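Local coordinates for protein glutamate racemase (Bacillus anthracis, PDB 2DWU) that belongs to the aspartate/glutamate racemase family, with two parallel-sheet alpha/beta lobes, and holds bound D-glutamic acid and a potassium ion, at residues 240-245 against 265-270; 36-41 against 63-68; 52-57 against 78-83. One frame throughout, in Å; residues are numbered along the deposited sequence.

Contact 1. Residues 240-245 against 265-270. With K (potassium ion), chain G.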
ATOM      1  N   PHE B 240      -2.668  27.151  -0.789  1.00 10.56           N
ATOM      2  CA  PHE B 240      -3.658  28.216  -0.824  1.00  9.84           C
ATOM      3  C   PHE B 240      -4.656  28.024   0.312  1.00 10.57           C
ATOM      4  O   PHE B 240      -4.980  26.889   0.673  1.00 10.61           O
ATOM      5  CB  PHE B 240      -4.392  28.179  -2.162  1.00 10.20           C
ATOM      6  CG  PHE B 240      -3.507  28.415  -3.348  1.00 12.94           C
ATOM      7  CD1 PHE B 240      -3.182  29.714  -3.740  1.00 14.12           C
ATOM      8  CD2 PHE B 240      -2.987  27.345  -4.064  1.00 12.65           C
ATOM      9  CE1 PHE B 240      -2.347  29.943  -4.835  1.00 13.73           C
ATOM     10  CE2 PHE B 240      -2.143  27.564  -5.164  1.00 16.16           C
ATOM     11  CZ  PHE B 240      -1.827  28.875  -5.544  1.00 14.05           C
ATOM     12  N   THR B 241      -5.146  29.127   0.870  1.00 10.20           N
ATOM     13  CA  THR B 241      -6.112  29.035   1.968  1.00 11.74           C
ATOM     14  C   THR B 241      -7.174  30.105   1.835  1.00 12.82           C
ATOM     15  O   THR B 241      -6.932  31.185   1.269  1.00 11.75           O
ATOM     16  CB  THR B 241      -5.433  29.205   3.333  1.00 11.12           C
ATOM     17  OG1 THR B 241      -6.425  29.124   4.368  1.00 11.90           O
ATOM     18  CG2 THR B 241      -4.755  30.572   3.434  1.00 13.03           C
ATOM     19  N   THR B 242      -8.367  29.800   2.335  1.00 11.94           N
ATOM     20  CA  THR B 242      -9.446  30.775   2.282  1.00 11.73           C
ATOM     21  C   THR B 242      -9.465  31.578   3.577  1.00 12.79           C
ATOM     22  O   THR B 242     -10.208  32.557   3.692  1.00 13.92           O
ATOM     23  CB  THR B 242     -10.819  30.125   2.118  1.00 10.60           C
ATOM     24  OG1 THR B 242     -11.001  29.144   3.150  1.00 11.62           O
ATOM     25  CG2 THR B 242     -10.971  29.497   0.718  1.00 12.22           C
ATOM     26  N   GLY B 243      -8.666  31.166   4.556  1.00 13.95           N
ATOM     27  CA  GLY B 243      -8.615  31.894   5.809  1.00 16.22           C
ATOM     28  C   GLY B 243      -7.414  32.809   5.852  1.00 17.34           C
ATOM     29  O   GLY B 243      -6.899  33.220   4.820  1.00 16.89           O
ATOM     30  N   SER B 244      -6.979  33.127   7.058  1.00 20.31           N
ATOM     31  CA  SER B 244      -5.825  33.978   7.279  1.00 22.26           C
ATOM     32  C   SER B 244      -4.557  33.315   6.754  1.00 23.32           C
ATOM     33  O   SER B 244      -4.246  32.186   7.119  1.00 23.41           O
ATOM     34  CB  SER B 244      -5.664  34.239   8.777  1.00 24.38           C
ATOM     35  OG  SER B 244      -4.366  34.722   9.046  1.00 25.51           O
ATOM     36  N   VAL B 245      -3.831  34.032   5.905  1.00 23.39           N
ATOM     37  CA  VAL B 245      -2.592  33.528   5.344  1.00 24.11           C
ATOM     38  C   VAL B 245      -1.519  33.429   6.426  1.00 23.73           C
ATOM     39  O   VAL B 245      -0.796  32.436   6.496  1.00 21.77           O
ATOM     40  CB  VAL B 245      -2.102  34.431   4.199  1.00 25.93           C
ATOM     41  CG1 VAL B 245      -0.639  34.126   3.868  1.00 25.05           C
ATOM     42  CG2 VAL B 245      -2.978  34.219   2.977  1.00 26.73           C
ATOM     43  N   VAL B 265      -7.097  32.897  -1.204  1.00 21.05           N
ATOM     44  CA  VAL B 265      -7.994  32.603  -2.303  1.00 22.40           C
ATOM     45  C   VAL B 265      -9.411  32.822  -1.811  1.00 21.44           C
ATOM     46  O   VAL B 265      -9.683  32.626  -0.628  1.00 19.29           O
ATOM     47  CB  VAL B 265      -7.856  31.130  -2.773  1.00 23.98           C
ATOM     48  CG1 VAL B 265      -7.864  30.196  -1.573  1.00 24.38           C
ATOM     49  CG2 VAL B 265      -9.005  30.761  -3.701  1.00 24.26           C
ATOM     50  N   ASP B 266     -10.292  33.255  -2.711  1.00 21.59           N
ATOM     51  CA  ASP B 266     -11.700  33.457  -2.392  1.00 22.26           C
ATOM     52  C   ASP B 266     -12.533  32.435  -3.145  1.00 23.55           C
ATOM     53  O   ASP B 266     -12.367  32.261  -4.358  1.00 24.74           O
ATOM     54  CB  ASP B 266     -12.190  34.848  -2.828  1.00 25.07           C
ATOM     55  CG  ASP B 266     -11.789  35.943  -1.875  1.00 28.54           C
ATOM     56  OD1 ASP B 266     -12.044  37.124  -2.189  1.00 32.00           O
ATOM     57  OD2 ASP B 266     -11.228  35.649  -0.809  1.00 30.04           O
ATOM     58  N   LEU B 267     -13.432  31.766  -2.436  1.00 21.81           N
ATOM     59  CA  LEU B 267     -14.325  30.806  -3.074  1.00 23.37           C
ATOM     60  C   LEU B 267     -15.720  31.375  -2.892  1.00 24.70           C
ATOM     61  O   LEU B 267     -15.998  32.000  -1.873  1.00 25.15           O
ATOM     62  CB  LEU B 267     -14.239  29.433  -2.399  1.00 21.36           C
ATOM     63  CG  LEU B 267     -12.854  28.783  -2.424  1.00 18.59           C
ATOM     64  CD1 LEU B 267     -12.909  27.463  -1.659  1.00 18.29           C
ATOM     65  CD2 LEU B 267     -12.400  28.569  -3.861  1.00 19.08           C
ATOM     66  N   PRO B 268     -16.604  31.209  -3.892  1.00 25.78           N
ATOM     67  CA  PRO B 268     -16.383  30.531  -5.171  1.00 27.02           C
ATOM     68  C   PRO B 268     -15.521  31.380  -6.098  1.00 29.19           C
ATOM     69  O   PRO B 268     -15.518  32.611  -6.004  1.00 28.22           O
ATOM     70  CB  PRO B 268     -17.804  30.331  -5.705  1.00 26.98           C
ATOM     71  CG  PRO B 268     -18.534  31.513  -5.152  1.00 26.30           C
ATOM     72  CD  PRO B 268     -18.023  31.585  -3.736  1.00 26.97           C
ATOM     73  N   VAL B 269     -14.793  30.715  -6.990  1.00 31.16           N
ATOM     74  CA  VAL B 269     -13.910  31.385  -7.941  1.00 35.80           C
ATOM     75  C   VAL B 269     -14.655  32.311  -8.893  1.00 38.83           C
ATOM     76  O   VAL B 269     -15.801  32.049  -9.257  1.00 39.65           O
ATOM     77  CB  VAL B 269     -13.120  30.354  -8.793  1.00 35.70           C
ATOM     78  CG1 VAL B 269     -12.340  31.064  -9.892  1.00 35.72           C
ATOM     79  CG2 VAL B 269     -12.166  29.574  -7.900  1.00 36.15           C
ATOM     80  N   LYS B 270     -13.969  33.384  -9.289  1.00 42.50           N
ATOM     81  CA  LYS B 270     -14.470  34.407 -10.208  1.00 45.48           C
ATOM     82  C   LYS B 270     -15.852  34.931  -9.861  1.00 46.85           C
ATOM     83  O   LYS B 270     -16.430  34.463  -8.854  1.00 48.37           O
ATOM     84  CB  LYS B 270     -14.460  33.890 -11.652  1.00 45.57           C
ATOM     85  CG  LYS B 270     -15.357  32.688 -11.911  1.00 46.33           C
ATOM     86  CD  LYS B 270     -15.185  32.144 -13.321  1.00 46.78           C
ATOM     87  CE  LYS B 270     -13.769  31.619 -13.562  1.00 46.70           C
ATOM     88  NZ  LYS B 270     -12.725  32.686 -13.498  1.00 46.40           N
TER
HETATM   89  K     K G 277     -11.453  33.886   1.393  1.00 24.35           K
HETATM   90  O   HOH W   1     -13.478  32.018   0.340  1.00 16.06           O
HETATM   91  O   HOH W   2     -14.684  34.317   1.194  1.00 28.57           O

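Contact 2. Residues 36-41 against 63-68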
ATOM      1  N   CYS B  36      -0.270  21.148  -5.362  0.50  9.60           N
ATOM      2  CA  CYS B  36      -1.058  22.386  -5.434  0.50 10.20           C
ATOM      3  C   CYS B  36      -2.171  22.089  -4.431  0.50  9.44           C
ATOM      4  O   CYS B  36      -3.076  21.307  -4.714  0.50  9.18           O
ATOM      5  CB  CYS B  36      -1.665  22.596  -6.814  0.50 10.38           C
ATOM      6  SG  CYS B  36      -2.554  24.155  -6.919  0.50 11.71           S
ATOM      7  N   TYR B  37      -2.078  22.720  -3.269  1.00  9.29           N
ATOM      8  CA  TYR B  37      -2.998  22.490  -2.157  1.00  9.73           C
ATOM      9  C   TYR B  37      -3.941  23.617  -1.835  1.00  9.62           C
ATOM     10  O   TYR B  37      -3.531  24.765  -1.857  1.00  9.10           O
ATOM     11  CB  TYR B  37      -2.121  22.255  -0.921  1.00  8.17           C
ATOM     12  CG  TYR B  37      -2.827  21.938   0.381  1.00  7.62           C
ATOM     13  CD1 TYR B  37      -2.818  20.633   0.894  1.00  7.98           C
ATOM     14  CD2 TYR B  37      -3.437  22.937   1.127  1.00  8.77           C
ATOM     15  CE1 TYR B  37      -3.400  20.337   2.146  1.00  7.34           C
ATOM     16  CE2 TYR B  37      -4.038  22.650   2.392  1.00  8.14           C
ATOM     17  CZ  TYR B  37      -4.001  21.339   2.881  1.00  8.57           C
ATOM     18  OH  TYR B  37      -4.534  21.042   4.130  1.00  9.57           O
ATOM     19  N   ILE B  38      -5.195  23.287  -1.534  0.50  7.92           N
ATOM     20  CA  ILE B  38      -6.164  24.304  -1.134  0.50  8.54           C
ATOM     21  C   ILE B  38      -6.831  23.848   0.168  0.50  9.36           C
ATOM     22  O   ILE B  38      -7.317  22.705   0.254  0.50  8.73           O
ATOM     23  CB  ILE B  38      -7.272  24.552  -2.229  0.50  8.38           C
ATOM     24  CG1 ILE B  38      -8.393  25.427  -1.640  0.50  9.91           C
ATOM     25  CG2 ILE B  38      -7.854  23.239  -2.747  0.50  9.74           C
ATOM     26  CD1 ILE B  38      -7.933  26.818  -1.205  0.50  9.30           C
ATOM     27  N   GLY B  39      -6.805  24.721   1.177  1.00  8.50           N
ATOM     28  CA  GLY B  39      -7.444  24.422   2.460  1.00  8.91           C
ATOM     29  C   GLY B  39      -8.511  25.473   2.680  1.00 10.04           C
ATOM     30  O   GLY B  39      -8.223  26.683   2.595  1.00  9.84           O
ATOM     31  N   ASP B  40      -9.745  25.041   2.952  1.00  8.15           N
ATOM     32  CA  ASP B  40     -10.863  25.985   3.132  1.00  9.29           C
ATOM     33  C   ASP B  40     -10.999  26.431   4.585  1.00  9.68           C
ATOM     34  O   ASP B  40     -12.080  26.324   5.185  1.00  9.51           O
ATOM     35  CB  ASP B  40     -12.151  25.310   2.655  1.00  9.89           C
ATOM     36  CG  ASP B  40     -13.336  26.278   2.492  1.00  9.75           C
ATOM     37  OD1 ASP B  40     -13.119  27.505   2.489  1.00 12.71           O
ATOM     38  OD2 ASP B  40     -14.486  25.778   2.346  1.00 10.59           O
ATOM     39  N   ASN B  41      -9.925  26.982   5.143  1.00  9.76           N
ATOM     40  CA  ASN B  41      -9.953  27.369   6.542  1.00 10.70           C
ATOM     41  C   ASN B  41     -11.100  28.284   6.958  1.00 11.65           C
ATOM     42  O   ASN B  41     -11.578  28.207   8.098  1.00 12.81           O
ATOM     43  CB  ASN B  41      -8.628  28.014   6.934  1.00 11.42           C
ATOM     44  CG  ASN B  41      -7.477  27.056   6.808  1.00 11.51           C
ATOM     45  OD1 ASN B  41      -6.978  26.808   5.708  1.00 10.93           O
ATOM     46  ND2 ASN B  41      -7.060  26.490   7.931  1.00 12.26           N
ATOM     47  N   GLU B  63     -13.182  23.623  -8.461  1.00 16.18           N
ATOM     48  CA  GLU B  63     -13.209  24.645  -9.505  1.00 17.14           C
ATOM     49  C   GLU B  63     -11.950  25.485  -9.436  1.00 16.17           C
ATOM     50  O   GLU B  63     -11.410  25.888 -10.471  1.00 16.36           O
ATOM     51  CB  GLU B  63     -14.445  25.549  -9.368  1.00 19.42           C
ATOM     52  CG  GLU B  63     -15.706  24.906  -9.912  1.00 25.44           C
ATOM     53  CD  GLU B  63     -15.526  24.393 -11.338  1.00 29.29           C
ATOM     54  OE1 GLU B  63     -15.255  25.223 -12.236  1.00 32.60           O
ATOM     55  OE2 GLU B  63     -15.645  23.165 -11.558  1.00 31.35           O
ATOM     56  N   PHE B  64     -11.479  25.755  -8.220  1.00 12.92           N
ATOM     57  CA  PHE B  64     -10.258  26.509  -8.045  1.00 14.30           C
ATOM     58  C   PHE B  64      -9.070  25.710  -8.576  1.00 13.51           C
ATOM     59  O   PHE B  64      -8.221  26.239  -9.306  1.00 13.89           O
ATOM     60  CB  PHE B  64     -10.016  26.822  -6.562  1.00 13.20           C
ATOM     61  CG  PHE B  64      -8.642  27.371  -6.285  1.00 15.62           C
ATOM     62  CD1 PHE B  64      -8.314  28.677  -6.625  1.00 15.68           C
ATOM     63  CD2 PHE B  64      -7.652  26.555  -5.740  1.00 14.84           C
ATOM     64  CE1 PHE B  64      -7.017  29.166  -6.430  1.00 17.20           C
ATOM     65  CE2 PHE B  64      -6.358  27.032  -5.541  1.00 16.23           C
ATOM     66  CZ  PHE B  64      -6.039  28.344  -5.888  1.00 17.06           C
ATOM     67  N   LEU B  65      -8.990  24.436  -8.202  1.00 14.38           N
ATOM     68  CA  LEU B  65      -7.867  23.605  -8.626  1.00 15.33           C
ATOM     69  C   LEU B  65      -7.820  23.360 -10.132  1.00 16.39           C
ATOM     70  O   LEU B  65      -6.747  23.131 -10.694  1.00 15.71           O
ATOM     71  CB  LEU B  65      -7.894  22.262  -7.870  1.00 14.18           C
ATOM     72  CG  LEU B  65      -7.590  22.379  -6.372  1.00 13.63           C
ATOM     73  CD1 LEU B  65      -7.775  20.999  -5.693  1.00 12.06           C
ATOM     74  CD2 LEU B  65      -6.158  22.891  -6.150  1.00 13.64           C
ATOM     75  N   LYS B  66      -8.975  23.434 -10.786  1.00 16.85           N
ATOM     76  CA  LYS B  66      -9.045  23.196 -12.226  1.00 20.13           C
ATOM     77  C   LYS B  66      -8.318  24.260 -13.031  1.00 20.48           C
ATOM     78  O   LYS B  66      -8.112  24.100 -14.238  1.00 20.74           O
ATOM     79  CB  LYS B  66     -10.502  23.098 -12.674  1.00 21.47           C
ATOM     80  CG  LYS B  66     -11.084  21.723 -12.526  1.00 26.01           C
ATOM     81  CD  LYS B  66     -12.582  21.739 -12.793  1.00 29.39           C
ATOM     82  CE  LYS B  66     -13.088  20.337 -13.043  1.00 33.14           C
ATOM     83  NZ  LYS B  66     -12.503  19.776 -14.302  1.00 36.71           N
ATOM     84  N   GLN B  67      -7.924  25.343 -12.370  1.00 19.54           N
ATOM     85  CA  GLN B  67      -7.197  26.411 -13.040  1.00 20.69           C
ATOM     86  C   GLN B  67      -5.753  25.966 -13.276  1.00 19.87           C
ATOM     87  O   GLN B  67      -5.010  26.587 -14.046  1.00 20.77           O
ATOM     88  CB  GLN B  67      -7.248  27.680 -12.188  1.00 22.57           C
ATOM     89  CG  GLN B  67      -8.687  28.131 -11.909  1.00 25.45           C
ATOM     90  CD  GLN B  67      -8.755  29.371 -11.025  1.00 28.86           C
ATOM     91  OE1 GLN B  67      -8.379  29.336  -9.849  1.00 28.89           O
ATOM     92  NE2 GLN B  67      -9.227  30.483 -11.595  1.00 29.72           N
ATOM     93  N   PHE B  68      -5.365  24.876 -12.613  1.00 17.42           N
ATOM     94  CA  PHE B  68      -4.019  24.320 -12.735  1.00 16.99           C
ATOM     95  C   PHE B  68      -4.038  23.044 -13.551  1.00 14.91           C
ATOM     96  O   PHE B  68      -5.085  22.402 -13.700  1.00 14.81           O
ATOM     97  CB  PHE B  68      -3.444  23.995 -11.353  1.00 17.19           C
ATOM     98  CG  PHE B  68      -3.377  25.169 -10.436  1.00 20.18           C
ATOM     99  CD1 PHE B  68      -4.467  25.508  -9.651  1.00 21.54           C
ATOM    100  CD2 PHE B  68      -2.220  25.940 -10.351  1.00 21.54           C
ATOM    101  CE1 PHE B  68      -4.412  26.593  -8.789  1.00 24.07           C
ATOM    102  CE2 PHE B  68      -2.152  27.030  -9.492  1.00 23.45           C
ATOM    103  CZ  PHE B  68      -3.259  27.355  -8.704  1.00 24.24           C
TER

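Contact 3. Residues 52-57 against 78-83. With DGL (D-glutamic acid), chain H.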
ATOM      1  N   GLU B  52     -24.761  17.884   2.150  1.00 18.24           N
ATOM      2  CA  GLU B  52     -25.035  18.741   1.001  1.00 19.30           C
ATOM      3  C   GLU B  52     -24.118  19.956   0.991  1.00 17.66           C
ATOM      4  O   GLU B  52     -23.569  20.345  -0.041  1.00 17.01           O
ATOM      5  CB  GLU B  52     -26.505  19.187   1.029  1.00 23.28           C
ATOM      6  CG  GLU B  52     -27.530  18.043   0.890  1.00 28.38           C
ATOM      7  CD  GLU B  52     -27.506  17.010   2.035  1.00 31.77           C
ATOM      8  OE1 GLU B  52     -27.404  17.394   3.232  1.00 29.06           O
ATOM      9  OE2 GLU B  52     -27.612  15.795   1.726  1.00 34.12           O
ATOM     10  N   GLU B  53     -23.937  20.561   2.151  1.00 15.86           N
ATOM     11  CA  GLU B  53     -23.080  21.725   2.259  1.00 14.31           C
ATOM     12  C   GLU B  53     -21.627  21.373   1.962  1.00 14.19           C
ATOM     13  O   GLU B  53     -20.936  22.081   1.212  1.00 14.04           O
ATOM     14  CB  GLU B  53     -23.187  22.309   3.660  1.00 17.28           C
ATOM     15  CG  GLU B  53     -22.397  23.577   3.862  1.00 20.01           C
ATOM     16  CD  GLU B  53     -22.860  24.350   5.086  1.00 21.78           C
ATOM     17  OE1 GLU B  53     -23.641  25.316   4.929  1.00 24.49           O
ATOM     18  OE2 GLU B  53     -22.450  23.992   6.205  1.00 19.74           O
ATOM     19  N   VAL B  54     -21.147  20.297   2.577  1.00 12.53           N
ATOM     20  CA  VAL B  54     -19.766  19.896   2.348  1.00 11.11           C
ATOM     21  C   VAL B  54     -19.533  19.633   0.869  1.00 12.68           C
ATOM     22  O   VAL B  54     -18.517  20.056   0.324  1.00 11.97           O
ATOM     23  CB  VAL B  54     -19.411  18.641   3.152  1.00 10.40           C
ATOM     24  CG1 VAL B  54     -18.062  18.097   2.705  1.00 10.39           C
ATOM     25  CG2 VAL B  54     -19.366  18.982   4.625  1.00 12.10           C
ATOM     26  N   GLN B  55     -20.461  18.933   0.216  1.00 12.65           N
ATOM     27  CA  GLN B  55     -20.284  18.652  -1.206  1.00 13.21           C
ATOM     28  C   GLN B  55     -20.164  19.946  -2.010  1.00 12.92           C
ATOM     29  O   GLN B  55     -19.332  20.048  -2.924  1.00 12.91           O
ATOM     30  CB  GLN B  55     -21.448  17.843  -1.767  1.00 13.33           C
ATOM     31  CG  GLN B  55     -21.553  16.429  -1.248  1.00 18.52           C
ATOM     32  CD  GLN B  55     -22.659  15.642  -1.936  1.00 23.02           C
ATOM     33  OE1 GLN B  55     -23.783  16.131  -2.076  1.00 26.38           O
ATOM     34  NE2 GLN B  55     -22.348  14.426  -2.367  1.00 23.74           N
ATOM     35  N   SER B  56     -20.982  20.945  -1.685  0.50 13.27           N
ATOM     36  CA  SER B  56     -20.920  22.204  -2.430  0.50 12.78           C
ATOM     37  C   SER B  56     -19.576  22.896  -2.223  0.50 12.72           C
ATOM     38  O   SER B  56     -19.000  23.421  -3.176  0.50 14.01           O
ATOM     39  CB  SER B  56     -22.072  23.142  -2.036  0.50 13.23           C
ATOM     40  OG  SER B  56     -21.928  23.656  -0.726  0.50 14.09           O
ATOM     41  N   PHE B  57     -19.070  22.895  -0.990  1.00 11.90           N
ATOM     42  CA  PHE B  57     -17.771  23.514  -0.712  1.00 11.37           C
ATOM     43  C   PHE B  57     -16.618  22.795  -1.421  1.00 11.10           C
ATOM     44  O   PHE B  57     -15.646  23.431  -1.858  1.00 12.39           O
ATOM     45  CB  PHE B  57     -17.445  23.505   0.791  1.00 10.95           C
ATOM     46  CG  PHE B  57     -18.411  24.274   1.647  1.00 12.58           C
ATOM     47  CD1 PHE B  57     -19.335  25.154   1.094  1.00 12.96           C
ATOM     48  CD2 PHE B  57     -18.340  24.155   3.035  1.00 11.55           C
ATOM     49  CE1 PHE B  57     -20.179  25.916   1.917  1.00 13.41           C
ATOM     50  CE2 PHE B  57     -19.179  24.915   3.866  1.00 12.57           C
ATOM     51  CZ  PHE B  57     -20.096  25.795   3.293  1.00 13.23           C
ATOM     52  N   ASN B  78     -10.955  13.593   5.412  1.00  6.77           N
ATOM     53  CA  ASN B  78     -11.793  12.404   5.540  1.00  6.75           C
ATOM     54  C   ASN B  78     -13.274  12.774   5.499  1.00  7.73           C
ATOM     55  O   ASN B  78     -14.073  12.019   4.943  1.00  7.23           O
ATOM     56  CB  ASN B  78     -11.470  11.650   6.851  1.00  7.28           C
ATOM     57  CG  ASN B  78     -10.026  11.150   6.893  1.00  5.82           C
ATOM     58  OD1 ASN B  78      -9.735   9.920   6.745  1.00  9.07           O
ATOM     59  ND2 ASN B  78      -9.116  12.055   7.116  1.00  5.08           N
ATOM     60  N   THR B  79     -13.641  13.918   6.093  1.00  7.44           N
ATOM     61  CA  THR B  79     -15.041  14.373   6.101  1.00  7.78           C
ATOM     62  C   THR B  79     -15.513  14.688   4.680  1.00  7.89           C
ATOM     63  O   THR B  79     -16.614  14.298   4.259  1.00  8.72           O
ATOM     64  CB  THR B  79     -15.190  15.642   6.980  1.00  7.07           C
ATOM     65  OG1 THR B  79     -14.738  15.335   8.310  1.00  7.53           O
ATOM     66  CG2 THR B  79     -16.645  16.107   7.026  1.00  7.10           C
ATOM     67  N   ALA B  80     -14.642  15.371   3.938  1.00  8.01           N
ATOM     68  CA  ALA B  80     -14.937  15.741   2.565  1.00  8.84           C
ATOM     69  C   ALA B  80     -15.014  14.482   1.705  1.00  8.50           C
ATOM     70  O   ALA B  80     -15.906  14.355   0.844  1.00  9.59           O
ATOM     71  CB  ALA B  80     -13.838  16.702   2.046  1.00  8.55           C
ATOM     72  N   ALA B  81     -14.110  13.527   1.941  1.00  7.95           N
ATOM     73  CA  ALA B  81     -14.143  12.302   1.151  1.00  8.27           C
ATOM     74  C   ALA B  81     -15.428  11.518   1.402  1.00  9.41           C
ATOM     75  O   ALA B  81     -16.046  10.998   0.467  1.00 10.75           O
ATOM     76  CB  ALA B  81     -12.931  11.427   1.432  1.00  8.92           C
ATOM     77  N   ALA B  82     -15.833  11.440   2.669  1.00  9.37           N
ATOM     78  CA  ALA B  82     -17.047  10.709   3.007  1.00 11.33           C
ATOM     79  C   ALA B  82     -18.250  11.314   2.308  1.00 12.14           C
ATOM     80  O   ALA B  82     -19.138  10.596   1.828  1.00 14.55           O
ATOM     81  CB  ALA B  82     -17.256  10.728   4.536  1.00 10.93           C
ATOM     82  N   ALA B  83     -18.282  12.634   2.218  1.00 10.91           N
ATOM     83  CA  ALA B  83     -19.421  13.276   1.609  1.00 13.82           C
ATOM     84  C   ALA B  83     -19.430  13.387   0.092  1.00 13.28           C
ATOM     85  O   ALA B  83     -20.495  13.347  -0.533  1.00 14.30           O
ATOM     86  CB  ALA B  83     -19.542  14.690   2.185  1.00 12.69           C
TER
HETATM   87  N   DGL H 278      -9.994  17.627   7.813  1.00  7.89           N
HETATM   88  CA  DGL H 278     -11.134  17.084   8.617  1.00  9.36           C
HETATM   89  C   DGL H 278     -11.190  15.602   8.489  1.00  8.43           C
HETATM   90  O   DGL H 278     -12.188  14.959   8.790  1.00  9.04           O
HETATM   91  CB  DGL H 278     -10.968  17.476  10.102  1.00  9.81           C
HETATM   92  CG  DGL H 278     -11.399  18.955  10.246  1.00 11.02           C
HETATM   93  CD  DGL H 278     -12.801  19.259   9.911  1.00 11.78           C
HETATM   94  OE1 DGL H 278     -13.761  18.917  10.603  1.00  9.88           O
HETATM   95  OE2 DGL H 278     -12.989  19.921   8.792  1.00 11.62           O
HETATM   96  OXT DGL H 278     -10.125  15.006   8.027  1.00  8.28           O

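Contact 1. Residues 240-245 against 265-270
Thr242 and Val265 meet across the two loops through a shared potassium ion. The ion takes the backbone O of Thr242 at 2.9 Å and the backbone O of Val265 at 3.0 Å, while Asp266 adds a carboxylate oxygen, OD2, at 2.8 Å. Water 1 binds the ion and accepts from Leu267 N, so the next peptide is tied to the site through its solvent ligand. One direct bond joins the backbones, Val265 N to Thr241 O (3.0 Å), bent to 135° at the hydrogen. The site sits where the neighbouring parallel strands 238-241 and 262-264 end, at one margin of a Rossmann-like alpha/beta sheet. Val265 turns its CG1 branch inward, 3.2 Å from Thr241 O and 4.1 Å from Phe240 CB, because chi1 of 47° sets that methyl between the backbone N and C. Beyond it, CG2 of Thr242 meets CD1 of Leu267 at 3.7 Å, the side chains crossing at about a right angle. The hydroxyl of Thr242 is held by the Asp40 carboxylate and the backbone N of Glu42, and OG1 of Thr241 accepts from Gly243 N in an ST turn and also lies beside the side-chain amide of Asn41.

Contact 2. Residues 36-41 against 63-68
In one of its two conformers, Cys36 places its sulfur over one face of the Phe68 ring, in a sulfur-aromatic contact that links the beginning of a strand to the turn after a helix. The contact lies between the sheet and a helix layer of a Rossmann-like fold, where helix 51-65 packs on the parallel sheet containing strand 35-39. Cys36 SG lies 3.5 Å from the centroid of the Phe68 ring and only 7° off its normal, nearly equidistant from all six ring carbons. With SG anti to the backbone N (chi1 -177°), the thiol reaches out from the sheet toward this ring; because a second conformer exists, the sulfur-aromatic contact need not hold in every copy. The type I turn from Leu65 to Phe68, closed by Phe68 N donating to Leu65 O at 2.9 Å, brings the aromatic residue back over the strand.

The tightly packed part of the interface is buried and apolar. Leu65 inserts its forked end between Cys36 and Ile38, the latter also modelled in two conformers: CD2 is 3.9 Å from Cys36 SG, and CD1 is 3.7 Å from CG2 of Ile38. The Ile38 and Leu65 side chains cross obliquely.

Toward solvent lies Phe68, partly exposed, although its ring edge is lined in plane by Phe64 CZ and the backbone O of Leu65. The ring of Phe64 also packs edge-to-face with Phe240 of the adjoining strand. Against strand 35-39 Phe64 stands off more, its CD2 4.1 Å from Ile38 CB.

Contact 3. Residues 52-57 against 78-83
Val54 directs one methyl, CG1, onto the flank of helix 78-91, where it meets Ala83 CB at 3.8 Å and Ala80 CA at 3.9 Å. A chi1 of 170°, with that branch anti to the backbone N of Val54, points CG1 at the other helix. The two residues it touches there are one helical turn apart. The axes of 52-57 and 78-83 approach to 9.1 Å and run at 103° to one another, with alanines on the face that Val54 meets.

Beside this apolar contact, Gln55 sends an extended side chain along the partly exposed margin. Its NE2 donates to the backbone O of Ala83 at 2.8 Å, with an angle of 130° at the hydrogen. The bond is far from ideal in orientation, since the acceptor lies 33° out of the Gln55 amide plane. CG of Gln55 also passes close to the same oxygen, so the aliphatic part of the chain and its amide both lie against Ala83.

The start of the second helix faces D-glutamic acid. Asn78 gives both N and ND2 to ligand OXT, while Thr79 gives N and OG1 to ligand O, the hydroxyl bond being 2.6 Å. Ser211 and Thr121 hold the polar ends of Asn78 and Thr79, respectively. Four donors thus grip one carboxylate at the N-terminal end of a helix, whose dipole would probably favour the negative charge, in a typical helix-N-terminus anion site of the ligand pocket.

In the fold
Along the chain, contacts 2 and 3 interlock, their segments alternating in the order 36-41, 52-57, 63-68 and 78-83; both close before contact 1 opens. Helix 51-65 joins contacts 2 and 3, whose centres are about 15 Å apart, and supplies 52-57 to one and 63-68 to the other. Contacts 1 and 2 are nearer, about 9 Å between centres, and touch through neighbouring strands 35-39 and 238-241 of the six-stranded parallel sheet. Contacts 1 and 3 do not touch, with centres about 17 Å apart. The potassium site thus lies at the margin of the sheet, apart from the D-glutamic acid end of contact 3, with contact 2 touching both other contacts.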